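Local coordinates for protein putative oxidoreductase (Salmonella enterica subsp. enterica serovar Typhimurium, PDB 3NX4) that binds NADP and probably acts as an NADPH-dependent acryloyl-CoA reductase of the medium-chain dehydrogenase/reductase superfamily, at residues Gln2-Glu7 with Met59-Asp64; His35-Asn40 with Gly96-Arg101. All blocks are in the same frame, centred on the assembly; numbering follows the deposited sequence.

How the contacts relate
Both contacts are buried in the GroES-like part of the subunit, with centres about 8 Å apart, and each sets a strand against a loop. Contact 1 fixes the loop 59-64 to the N-terminal strand with a pair of backbone hydrogen bonds and an aliphatic layer. Contact 2 sets segment 96-101 beside strand 30-39 by packing alone, and its far end reaches partly exposed residues. The two share neighbours: the backbone of L4 bonds that of L98, and D64, where segment 59-64 enters strand 64-72, takes hydrogen bonds from S37 and N40. Contact 2 lies nearer the cofactor: the side chain of L39 is about 8 Å from bound NADP, that of P61 in contact 1 about 14 Å.

Contact 1: Gln2-Glu7 with Met59-Asp64; sequences QALILE and MIPGID
A single antiparallel bridge between L6 and M59 joins the N-terminal strand to the loop that runs from helix 41-48 into strand 64-72, in the GroES-like part of this medium-chain dehydrogenase/reductase fold. Strand 2-8 also pairs with strand 13-19 as a two-stranded hairpin, so the bridge ties that hairpin to the body of the domain. L6 and M59 form a hydrogen-bonded pair: L6 N donates to M59 O at 2.9 Å, and M59 N returns a bond to L6 O at 3.1 Å. The second is the straighter of the two (163° at the hydrogen) and lies in the plane of the L6 carbonyl, whereas the first donor is tilted from the M59 carbonyl plane.

Past the bridge, side-chain packing takes over from backbone bonding. I60 extends its CD1 onto CB of A3, 3.6 Å away, while its CG1 meets CD1 of I5 at the same 3.6 Å. The CB of I5 points away from the loop, but CG1 stands anti to the carbonyl carbon (chi1 -66°) and the second torsion folds CD1 back toward I60. P61 presents its ring to two leucines. CB of P61 lies 3.8 Å from CD1 of L6, whose side chain runs obliquely over the ring, and CG of P61 is 4.0 Å from CG of L4, which crosses at about a right angle. I47 of helix 41-48 touches both L4 and P61, and A15 of the hairpin touches L4 and L6, so this small apolar cluster draws on two strands, a helix and the loop. Beside it, the buried carbonyl oxygen of L4 has no hydrogen-bond partner in the model and lies 3.2 Å from CD of P61.

Contact 2: His35-Asn40 with Gly96-Arg101; sequences HWSSLN and GGLAER
L98 and S37 form the close end of this contact, where the loop leading into strand 101-104 passes beside strand 30-39. CD2 of L98 rests 3.6 Å from OG of S37 and also touches CB of the serine, while the other methyl branch, CD1, meets CD2 of L39 at 3.8 Å. The leucine side chains cross at about a right angle, so methyl touches methyl with little length shared. G97 brings its carbonyl oxygen to 3.5 Å from CB of S37. That serine hydroxyl is turned anti to its own backbone nitrogen (chi1 -174°) and gives its proton to the backbone oxygen of D64, so toward L98 it offers only van der Waals contact.

L98 is the centre of an inverse gamma turn, closed by a weak bond from A99 N to G97 O of 2.9 Å; the turn bends the loop and sets its leucine along the strand. On the strand's side, H35 and W36 both face A66 of the neighbouring strand 64-72, a classic beta bulge in the sheet of the GroES-like domain.

At the bulge the two segments already stand apart. H35, E100 and R101 are partly exposed, and H35 NE2 stays 6.8 Å from R101 NH1, too far to touch; R101 instead has long, weak ion pairs with D33 and E22. E100 turns from the strand and accepts a hydrogen bond from the backbone nitrogen of Q2 at its OE1.

Contact 1: Gln2-Glu7 with Met59-Asp64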
ATOM      1  N   GLN A   2      29.965 -29.357 -13.194  1.00 54.18           N
ATOM      2  CA  GLN A   2      29.934 -29.090 -11.763  1.00 57.28           C
ATOM      3  C   GLN A   2      28.794 -28.338 -11.243  1.00 59.60           C
ATOM      4  O   GLN A   2      28.528 -27.322 -11.874  1.00 54.58           O
ATOM      5  CB  GLN A   2      31.230 -28.348 -11.440  1.00 65.28           C
ATOM      6  CG  GLN A   2      31.698 -28.501 -10.009  1.00 88.90           C
ATOM      7  CD  GLN A   2      32.930 -27.661  -9.699  1.00101.58           C
ATOM      8  OE1 GLN A   2      33.550 -27.812  -8.647  1.00104.09           O
ATOM      9  NE2 GLN A   2      33.285 -26.766 -10.615  1.00106.56           N
ATOM     10  N   ALA A   3      28.144 -28.688 -10.147  1.00 49.98           N
ATOM     11  CA  ALA A   3      27.093 -27.863  -9.590  1.00 57.00           C
ATOM     12  C   ALA A   3      27.028 -27.935  -8.069  1.00 59.56           C
ATOM     13  O   ALA A   3      27.434 -28.924  -7.474  1.00 57.08           O
ATOM     14  CB  ALA A   3      25.766 -28.261 -10.180  1.00 55.03           C
ATOM     15  N   LEU A   4      26.492 -26.895  -7.443  1.00 54.70           N
ATOM     16  CA  LEU A   4      26.295 -26.914  -6.008  1.00 47.12           C
ATOM     17  C   LEU A   4      24.998 -27.661  -5.775  1.00 53.22           C
ATOM     18  O   LEU A   4      23.972 -27.318  -6.340  1.00 56.38           O
ATOM     19  CB  LEU A   4      26.225 -25.498  -5.442  1.00 47.54           C
ATOM     20  CG  LEU A   4      25.615 -25.284  -4.059  1.00 49.66           C
ATOM     21  CD1 LEU A   4      26.224 -26.190  -3.028  1.00 53.28           C
ATOM     22  CD2 LEU A   4      25.738 -23.838  -3.631  1.00 44.47           C
ATOM     23  N   ILE A   5      25.048 -28.687  -4.942  1.00 52.97           N
ATOM     24  CA  ILE A   5      23.897 -29.539  -4.713  1.00 55.58           C
ATOM     25  C   ILE A   5      23.402 -29.528  -3.287  1.00 59.95           C
ATOM     26  O   ILE A   5      24.184 -29.613  -2.361  1.00 56.61           O
ATOM     27  CB  ILE A   5      24.208 -30.993  -5.089  1.00 61.80           C
ATOM     28  CG1 ILE A   5      24.453 -31.107  -6.590  1.00 65.92           C
ATOM     29  CG2 ILE A   5      23.079 -31.895  -4.660  1.00 58.88           C
ATOM     30  CD1 ILE A   5      23.207 -31.065  -7.411  1.00 62.76           C
ATOM     31  N   LEU A   6      22.091 -29.427  -3.125  1.00 62.36           N
ATOM     32  CA  LEU A   6      21.476 -29.433  -1.811  1.00 67.77           C
ATOM     33  C   LEU A   6      20.718 -30.724  -1.586  1.00 76.53           C
ATOM     34  O   LEU A   6      19.888 -31.109  -2.395  1.00 73.61           O
ATOM     35  CB  LEU A   6      20.503 -28.268  -1.651  1.00 61.06           C
ATOM     36  CG  LEU A   6      21.038 -26.851  -1.831  1.00 52.98           C
ATOM     37  CD1 LEU A   6      19.955 -25.851  -1.512  1.00 51.52           C
ATOM     38  CD2 LEU A   6      22.244 -26.618  -0.974  1.00 47.40           C
ATOM     39  N   GLU A   7      21.009 -31.368  -0.461  1.00 89.64           N
ATOM     40  CA  GLU A   7      20.351 -32.595  -0.037  1.00102.16           C
ATOM     41  C   GLU A   7      20.105 -32.479   1.462  1.00103.32           C
ATOM     42  O   GLU A   7      20.913 -31.882   2.166  1.00103.12           O
ATOM     43  CB  GLU A   7      21.256 -33.795  -0.310  1.00110.74           C
ATOM     44  CG  GLU A   7      21.678 -33.948  -1.757  1.00115.91           C
ATOM     45  CD  GLU A   7      23.088 -34.479  -1.897  1.00119.76           C
ATOM     46  OE1 GLU A   7      23.993 -33.941  -1.228  1.00121.88           O
ATOM     47  OE2 GLU A   7      23.297 -35.423  -2.686  1.00120.72           O
HETATM   48  N   MSE A  59      18.229 -30.489  -4.896  1.00 66.02           N
HETATM   49  CA  MSE A  59      18.027 -29.241  -5.609  1.00 63.07           C
HETATM   50  C   MSE A  59      19.306 -28.485  -5.922  1.00 57.78           C
HETATM   51  O   MSE A  59      20.193 -28.398  -5.099  1.00 56.31           O
HETATM   52  CB  MSE A  59      17.107 -28.345  -4.779  1.00 60.30           C
HETATM   53  CG  MSE A  59      17.017 -26.915  -5.257  1.00 59.30           C
HETATM   54 SE   MSE A  59      15.956 -26.766  -6.844  0.75 59.63          SE
HETATM   55  CE  MSE A  59      14.345 -27.535  -6.145  1.00 72.93           C
ATOM     56  N   ILE A  60      19.379 -27.908  -7.111  1.00 56.71           N
ATOM     57  CA  ILE A  60      20.483 -27.035  -7.450  1.00 49.69           C
ATOM     58  C   ILE A  60      19.909 -25.650  -7.190  1.00 46.57           C
ATOM     59  O   ILE A  60      18.966 -25.244  -7.847  1.00 49.86           O
ATOM     60  CB  ILE A  60      20.860 -27.130  -8.914  1.00 47.74           C
ATOM     61  CG1 ILE A  60      21.409 -28.514  -9.239  1.00 56.71           C
ATOM     62  CG2 ILE A  60      21.891 -26.095  -9.259  1.00 44.09           C
ATOM     63  CD1 ILE A  60      22.168 -28.545 -10.523  1.00 60.68           C
ATOM     64  N   PRO A  61      20.468 -24.931  -6.228  1.00 44.30           N
ATOM     65  CA  PRO A  61      19.929 -23.620  -5.869  1.00 40.70           C
ATOM     66  C   PRO A  61      20.482 -22.539  -6.788  1.00 40.30           C
ATOM     67  O   PRO A  61      21.260 -22.836  -7.703  1.00 39.56           O
ATOM     68  CB  PRO A  61      20.448 -23.425  -4.448  1.00 42.71           C
ATOM     69  CG  PRO A  61      21.787 -24.099  -4.473  1.00 42.12           C
ATOM     70  CD  PRO A  61      21.604 -25.317  -5.368  1.00 39.61           C
ATOM     71  N   GLY A  62      20.078 -21.297  -6.540  1.00 38.48           N
ATOM     72  CA  GLY A  62      20.536 -20.169  -7.326  1.00 36.50           C
ATOM     73  C   GLY A  62      19.404 -19.620  -8.176  1.00 37.48           C
ATOM     74  O   GLY A  62      19.048 -20.202  -9.205  1.00 37.09           O
ATOM     75  N   ILE A  63      18.841 -18.493  -7.748  1.00 32.19           N
ATOM     76  CA  ILE A  63      17.691 -17.917  -8.426  1.00 33.88           C
ATOM     77  C   ILE A  63      18.114 -17.032  -9.597  1.00 33.17           C
ATOM     78  O   ILE A  63      17.272 -16.553 -10.354  1.00 31.85           O
ATOM     79  CB  ILE A  63      16.791 -17.119  -7.442  1.00 36.78           C
ATOM     80  CG1 ILE A  63      17.538 -15.907  -6.876  1.00 34.14           C
ATOM     81  CG2 ILE A  63      16.313 -18.022  -6.307  1.00 31.08           C
ATOM     82  CD1 ILE A  63      16.744 -15.145  -5.804  1.00 33.32           C
ATOM     83  N   ASP A  64      19.419 -16.818  -9.740  1.00 27.40           N
ATOM     84  CA  ASP A  64      19.945 -15.993 -10.823  1.00 33.84           C
ATOM     85  C   ASP A  64      20.999 -16.752 -11.619  1.00 37.67           C
ATOM     86  O   ASP A  64      21.675 -17.629 -11.087  1.00 33.93           O
ATOM     87  CB  ASP A  64      20.646 -14.739 -10.268  1.00 31.30           C
ATOM     88  CG  ASP A  64      19.781 -13.927  -9.334  1.00 35.57           C
ATOM     89  OD1 ASP A  64      18.539 -13.978  -9.450  1.00 34.19           O
ATOM     90  OD2 ASP A  64      20.366 -13.200  -8.495  1.00 31.86           O
TER

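Contact 2: His35-Asn40 with Gly96-Arg101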
ATOM      1  N   HIS A  35      28.027 -18.570 -16.766  1.00 41.04           N
ATOM      2  CA  HIS A  35      29.331 -17.966 -16.517  1.00 42.71           C
ATOM      3  C   HIS A  35      29.370 -17.226 -15.192  1.00 40.66           C
ATOM      4  O   HIS A  35      30.425 -17.119 -14.570  1.00 42.73           O
ATOM      5  CB  HIS A  35      29.723 -17.044 -17.670  1.00 45.05           C
ATOM      6  CG  HIS A  35      29.875 -17.765 -18.974  1.00 52.17           C
ATOM      7  ND1 HIS A  35      29.434 -17.245 -20.171  1.00 53.15           N
ATOM      8  CD2 HIS A  35      30.400 -18.979 -19.262  1.00 60.47           C
ATOM      9  CE1 HIS A  35      29.688 -18.103 -21.143  1.00 50.19           C
ATOM     10  NE2 HIS A  35      30.272 -19.165 -20.618  1.00 59.21           N
ATOM     11  N   TRP A  36      28.212 -16.728 -14.763  1.00 34.83           N
ATOM     12  CA  TRP A  36      28.097 -16.015 -13.496  1.00 35.32           C
ATOM     13  C   TRP A  36      26.789 -16.355 -12.807  1.00 39.69           C
ATOM     14  O   TRP A  36      25.778 -16.618 -13.464  1.00 35.34           O
ATOM     15  CB  TRP A  36      28.148 -14.505 -13.727  1.00 38.13           C
ATOM     16  CG  TRP A  36      29.392 -14.059 -14.407  1.00 41.23           C
ATOM     17  CD1 TRP A  36      29.568 -13.849 -15.749  1.00 39.73           C
ATOM     18  CD2 TRP A  36      30.646 -13.775 -13.788  1.00 39.76           C
ATOM     19  NE1 TRP A  36      30.857 -13.445 -15.997  1.00 42.98           N
ATOM     20  CE2 TRP A  36      31.541 -13.399 -14.810  1.00 45.89           C
ATOM     21  CE3 TRP A  36      31.104 -13.799 -12.462  1.00 37.44           C
ATOM     22  CZ2 TRP A  36      32.868 -13.051 -14.550  1.00 43.88           C
ATOM     23  CZ3 TRP A  36      32.419 -13.458 -12.210  1.00 40.84           C
ATOM     24  CH2 TRP A  36      33.283 -13.084 -13.247  1.00 39.31           C
ATOM     25  N   SER A  37      26.817 -16.363 -11.481  1.00 36.90           N
ATOM     26  CA  SER A  37      25.597 -16.396 -10.688  1.00 34.13           C
ATOM     27  C   SER A  37      25.777 -15.416  -9.523  1.00 36.81           C
ATOM     28  O   SER A  37      26.707 -14.608  -9.530  1.00 37.31           O
ATOM     29  CB  SER A  37      25.289 -17.811 -10.190  1.00 35.76           C
ATOM     30  OG  SER A  37      24.024 -17.862  -9.538  1.00 34.99           O
ATOM     31  N   SER A  38      24.890 -15.475  -8.535  1.00 31.83           N
ATOM     32  CA  SER A  38      25.041 -14.645  -7.348  1.00 31.55           C
ATOM     33  C   SER A  38      24.387 -15.307  -6.145  1.00 34.79           C
ATOM     34  O   SER A  38      23.727 -16.333  -6.277  1.00 37.17           O
ATOM     35  CB  SER A  38      24.458 -13.240  -7.578  1.00 35.83           C
ATOM     36  OG  SER A  38      23.069 -13.183  -7.304  1.00 34.42           O
ATOM     37  N   LEU A  39      24.607 -14.742  -4.966  1.00 30.61           N
ATOM     38  CA  LEU A  39      23.921 -15.214  -3.777  1.00 33.27           C
ATOM     39  C   LEU A  39      23.015 -14.117  -3.255  1.00 37.69           C
ATOM     40  O   LEU A  39      23.486 -13.041  -2.883  1.00 37.02           O
ATOM     41  CB  LEU A  39      24.913 -15.592  -2.682  1.00 39.05           C
ATOM     42  CG  LEU A  39      25.847 -16.755  -2.995  1.00 41.15           C
ATOM     43  CD1 LEU A  39      26.749 -17.052  -1.785  1.00 41.01           C
ATOM     44  CD2 LEU A  39      25.039 -17.979  -3.391  1.00 38.62           C
ATOM     45  N   ASN A  40      21.718 -14.402  -3.226  1.00 31.79           N
ATOM     46  CA  ASN A  40      20.739 -13.513  -2.620  1.00 33.90           C
ATOM     47  C   ASN A  40      20.345 -14.047  -1.256  1.00 32.19           C
ATOM     48  O   ASN A  40      20.662 -15.180  -0.909  1.00 33.41           O
ATOM     49  CB  ASN A  40      19.488 -13.428  -3.503  1.00 32.99           C
ATOM     50  CG  ASN A  40      19.784 -12.856  -4.868  1.00 33.90           C
ATOM     51  OD1 ASN A  40      19.747 -11.637  -5.053  1.00 31.01           O
ATOM     52  ND2 ASN A  40      20.088 -13.731  -5.840  1.00 30.54           N
ATOM     53  N   GLY A  96      18.703 -24.598 -10.638  1.00 40.29           N
ATOM     54  CA  GLY A  96      19.037 -23.210 -10.876  1.00 41.32           C
ATOM     55  C   GLY A  96      20.449 -22.856 -11.295  1.00 39.74           C
ATOM     56  O   GLY A  96      21.148 -23.629 -11.954  1.00 39.89           O
ATOM     57  N   GLY A  97      20.870 -21.664 -10.882  1.00 37.97           N
ATOM     58  CA  GLY A  97      21.997 -20.996 -11.497  1.00 36.72           C
ATOM     59  C   GLY A  97      23.356 -21.287 -10.911  1.00 35.74           C
ATOM     60  O   GLY A  97      24.376 -20.930 -11.507  1.00 36.10           O
ATOM     61  N   LEU A  98      23.385 -21.925  -9.746  1.00 33.85           N
ATOM     62  CA  LEU A  98      24.668 -22.215  -9.109  1.00 32.80           C
ATOM     63  C   LEU A  98      25.227 -23.527  -9.644  1.00 41.56           C
ATOM     64  O   LEU A  98      25.410 -24.501  -8.912  1.00 38.13           O
ATOM     65  CB  LEU A  98      24.551 -22.183  -7.574  1.00 34.50           C
ATOM     66  CG  LEU A  98      24.331 -20.757  -7.045  1.00 38.70           C
ATOM     67  CD1 LEU A  98      23.734 -20.723  -5.639  1.00 39.03           C
ATOM     68  CD2 LEU A  98      25.625 -19.947  -7.105  1.00 39.93           C
ATOM     69  N   ALA A  99      25.486 -23.527 -10.949  1.00 45.31           N
ATOM     70  CA  ALA A  99      25.968 -24.703 -11.662  1.00 46.40           C
ATOM     71  C   ALA A  99      26.572 -24.274 -12.993  1.00 45.50           C
ATOM     72  O   ALA A  99      26.361 -23.148 -13.450  1.00 43.30           O
ATOM     73  CB  ALA A  99      24.835 -25.691 -11.891  1.00 47.67           C
ATOM     74  N   GLU A 100      27.308 -25.178 -13.625  1.00 42.36           N
ATOM     75  CA  GLU A 100      27.973 -24.846 -14.876  1.00 43.00           C
ATOM     76  C   GLU A 100      27.010 -24.765 -16.050  1.00 38.72           C
ATOM     77  O   GLU A 100      27.291 -24.086 -17.034  1.00 44.87           O
ATOM     78  CB  GLU A 100      29.114 -25.825 -15.159  1.00 49.68           C
ATOM     79  CG  GLU A 100      30.265 -25.668 -14.172  1.00 51.72           C
ATOM     80  CD  GLU A 100      31.457 -26.536 -14.521  1.00 64.95           C
ATOM     81  OE1 GLU A 100      31.260 -27.563 -15.202  1.00 62.63           O
ATOM     82  OE2 GLU A 100      32.588 -26.185 -14.120  1.00 72.52           O
ATOM     83  N   ARG A 101      25.873 -25.443 -15.932  1.00 38.53           N
ATOM     84  CA  ARG A 101      24.845 -25.419 -16.975  1.00 38.92           C
ATOM     85  C   ARG A 101      23.460 -25.341 -16.360  1.00 41.52           C
ATOM     86  O   ARG A 101      23.236 -25.830 -15.254  1.00 39.16           O
ATOM     87  CB  ARG A 101      24.912 -26.682 -17.845  1.00 43.57           C
ATOM     88  CG  ARG A 101      26.310 -27.183 -18.125  1.00 61.39           C
ATOM     89  CD  ARG A 101      26.743 -26.857 -19.534  1.00 69.49           C
ATOM     90  NE  ARG A 101      27.967 -27.564 -19.898  1.00 70.47           N
ATOM     91  CZ  ARG A 101      29.184 -27.029 -19.863  1.00 79.46           C
ATOM     92  NH1 ARG A 101      29.351 -25.768 -19.481  1.00 75.09           N
ATOM     93  NH2 ARG A 101      30.236 -27.757 -20.217  1.00 85.43           N
TER